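CMP-sialic acid transporter 1 (Zea mays, PDB 6I1R) probably carries CMP-sialic acid from the cytoplasm into the Golgi, as a nucleotide-sugar antiporter that here holds CMP in an outward-facing state. Local coordinates at residues Val72-Val77 against Gly177-Tyr182. The protein carries 5 engineered substitutions. Numbering follows the deposited sequence.
Sequences VRLYVV and GVYTEY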
loop_
_atom_site.group_PDB
_atom_site.type_symbol
_atom_site.label_atom_id
_atom_site.label_comp_id
_atom_site.label_asym_id
_atom_site.label_seq_id
_atom_site.Cartn_x
_atom_site.Cartn_y
_atom_site.Cartn_z
ATOM N N VAL B 72 -7.925 35.734 12.302
ATOM C CA VAL B 72 -6.816 34.834 11.941
ATOM C C VAL B 72 -7.101 33.434 12.506
ATOM O O VAL B 72 -6.899 32.435 11.817
ATOM C CB VAL B 72 -5.454 35.374 12.430
ATOM C CG1 VAL B 72 -4.334 34.364 12.217
ATOM C CG2 VAL B 72 -5.098 36.701 11.772
ATOM N N ARG B 73 -7.594 33.371 13.742
ATOM C CA ARG B 73 -7.803 32.099 14.457
ATOM C C ARG B 73 -8.827 31.211 13.733
ATOM O O ARG B 73 -8.865 30.006 13.970
ATOM C CB ARG B 73 -8.291 32.369 15.885
ATOM C CG ARG B 73 -9.733 32.853 15.954
ATOM C CD ARG B 73 -10.082 33.701 17.160
ATOM N NE ARG B 73 -10.694 33.001 18.267
ATOM C CZ ARG B 73 -10.542 33.299 19.553
ATOM N NH1 ARG B 73 -10.818 32.373 20.453
ATOM N NH2 ARG B 73 -10.110 34.486 19.945
ATOM N N LEU B 74 -9.669 31.797 12.882
ATOM C CA LEU B 74 -10.741 31.042 12.215
ATOM C C LEU B 74 -10.170 30.099 11.143
ATOM O O LEU B 74 -10.850 29.158 10.736
ATOM C CB LEU B 74 -11.753 32.017 11.600
ATOM C CG LEU B 74 -13.013 32.264 12.427
ATOM C CD1 LEU B 74 -12.671 32.850 13.787
ATOM C CD2 LEU B 74 -13.977 33.172 11.679
ATOM N N TYR B 75 -8.934 30.326 10.698
ATOM C CA TYR B 75 -8.326 29.476 9.666
ATOM C C TYR B 75 -7.873 28.134 10.261
ATOM O O TYR B 75 -7.409 27.263 9.519
ATOM C CB TYR B 75 -7.172 30.214 8.980
ATOM C CG TYR B 75 -7.614 31.337 8.076
ATOM C CD1 TYR B 75 -7.835 32.611 8.573
ATOM C CD2 TYR B 75 -7.825 31.126 6.723
ATOM C CE1 TYR B 75 -8.245 33.649 7.751
ATOM C CE2 TYR B 75 -8.234 32.152 5.886
ATOM C CZ TYR B 75 -8.446 33.418 6.401
ATOM O OH TYR B 75 -8.852 34.437 5.588
ATOM N N VAL B 76 -8.015 27.953 11.574
ATOM C CA VAL B 76 -7.685 26.676 12.221
ATOM C C VAL B 76 -8.745 25.639 11.825
ATOM O O VAL B 76 -8.421 24.475 11.579
ATOM C CB VAL B 76 -7.596 26.810 13.757
ATOM C CG1 VAL B 76 -7.196 25.496 14.415
ATOM C CG2 VAL B 76 -6.650 27.917 14.199
ATOM N N VAL B 77 -9.998 26.084 11.740
ATOM C CA VAL B 77 -11.162 25.187 11.712
ATOM C C VAL B 77 -11.003 24.147 10.592
ATOM O O VAL B 77 -11.078 22.951 10.867
ATOM C CB VAL B 77 -12.483 25.976 11.593
ATOM C CG1 VAL B 77 -13.677 25.067 11.332
ATOM C CG2 VAL B 77 -12.732 26.837 12.824
ATOM N N GLY B 177 -14.746 22.161 3.039
ATOM C CA GLY B 177 -14.781 22.966 1.824
ATOM C C GLY B 177 -15.694 24.172 1.963
ATOM O O GLY B 177 -15.320 25.284 1.592
ATOM N N VAL B 178 -16.891 23.958 2.503
ATOM C CA VAL B 178 -17.871 25.043 2.626
ATOM C C VAL B 178 -17.349 26.080 3.630
ATOM O O VAL B 178 -17.519 27.279 3.404
ATOM C CB VAL B 178 -19.276 24.520 2.995
ATOM C CG1 VAL B 178 -20.034 25.462 3.922
ATOM C CG2 VAL B 178 -20.101 24.232 1.748
ATOM N N TYR B 179 -16.712 25.642 4.713
ATOM C CA TYR B 179 -16.207 26.605 5.689
ATOM C C TYR B 179 -15.054 27.414 5.083
ATOM O O TYR B 179 -14.924 28.603 5.368
ATOM C CB TYR B 179 -15.758 25.938 6.991
ATOM C CG TYR B 179 -15.555 26.932 8.107
ATOM C CD1 TYR B 179 -16.641 27.467 8.781
ATOM C CD2 TYR B 179 -14.291 27.379 8.457
ATOM C CE1 TYR B 179 -16.479 28.397 9.795
ATOM C CE2 TYR B 179 -14.110 28.311 9.467
ATOM C CZ TYR B 179 -15.208 28.821 10.139
ATOM O OH TYR B 179 -15.047 29.739 11.137
ATOM N N THR B 180 -14.230 26.775 4.255
ATOM C CA THR B 180 -13.129 27.468 3.583
ATOM C C THR B 180 -13.696 28.619 2.741
ATOM O O THR B 180 -13.252 29.760 2.869
ATOM C CB THR B 180 -12.286 26.492 2.752
ATOM O OG1 THR B 180 -11.779 25.491 3.636
ATOM C CG2 THR B 180 -11.135 27.161 2.032
ATOM N N GLU B 181 -14.688 28.315 1.905
ATOM C CA GLU B 181 -15.346 29.330 1.071
ATOM C C GLU B 181 -15.818 30.492 1.951
ATOM O O GLU B 181 -15.627 31.661 1.604
ATOM C CB GLU B 181 -16.528 28.728 0.307
ATOM C CG GLU B 181 -17.273 29.740 -0.549
ATOM C CD GLU B 181 -18.098 29.154 -1.682
ATOM O OE1 GLU B 181 -18.191 27.913 -1.770
ATOM O OE2 GLU B 181 -18.653 29.941 -2.471
ATOM N N TYR B 182 -16.439 30.157 3.081
ATOM C CA TYR B 182 -16.878 31.167 4.040
ATOM C C TYR B 182 -15.696 32.086 4.375
ATOM O O TYR B 182 -15.815 33.303 4.253
ATOM C CB TYR B 182 -17.486 30.508 5.282
ATOM C CG TYR B 182 -17.545 31.386 6.508
ATOM C CD1 TYR B 182 -18.407 32.469 6.570
ATOM C CD2 TYR B 182 -16.745 31.133 7.609
ATOM C CE1 TYR B 182 -18.470 33.281 7.692
ATOM C CE2 TYR B 182 -16.795 31.933 8.740
ATOM C CZ TYR B 182 -17.660 33.012 8.781
ATOM O OH TYR B 182 -17.716 33.808 9.888
#
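Val77 and Leu74 receive the ring of Tyr179 in a small apolar contact without hydrogen bonds, which joins the start of helix 76-92, in a predicted transmembrane span, and the 3-10 turn before it to helix 160-186. The backbones stay well separated, 8.0 Å between the CA atoms of Val77 and Tyr179, and a long aromatic side chain suits that separation. With CG anti to the backbone N (chi1 -166°), the side chain of Tyr179 reaches across to the other segment and crosses those of Val77 and Leu74 at about a right angle. Val77 CG1 lies over one face in a CH-pi contact, 4.0 Å from the ring centroid, while Val77 CB comes within 3.6 Å of Tyr179 CE2; a branched valine offers compact methyls to a flat surface. Tyr182 CD2, from the next turn of the same helix, meets the opposite face, so the ring has a neighbour over each face, both offset toward its rim. At its edge, in plane, lies Leu74 O, 3.6 Å from Tyr179 CE2. Leucine's branched apolar end can touch both tyrosines: Leu74 CG is 3.5 Å from Tyr179 OH, and CD2 also approaches the Tyr182 ring obliquely, 4.3 Å from Tyr182 CE2. Cutting Tyr179 back to an alanine is likely to strip Val77 of its CH-pi partner and leave Leu74 only its slight contact with Tyr182 across these segments. The Val77 side chain is about 10 Å from bound CMP, and none of the four touching residues lines its pocket. Around the contact, Leu74 and Tyr75 also touch Leu183, Tyr75 and Val76 pack on helix 191-216, and Thr180 rests on Met254 of helix 234-256.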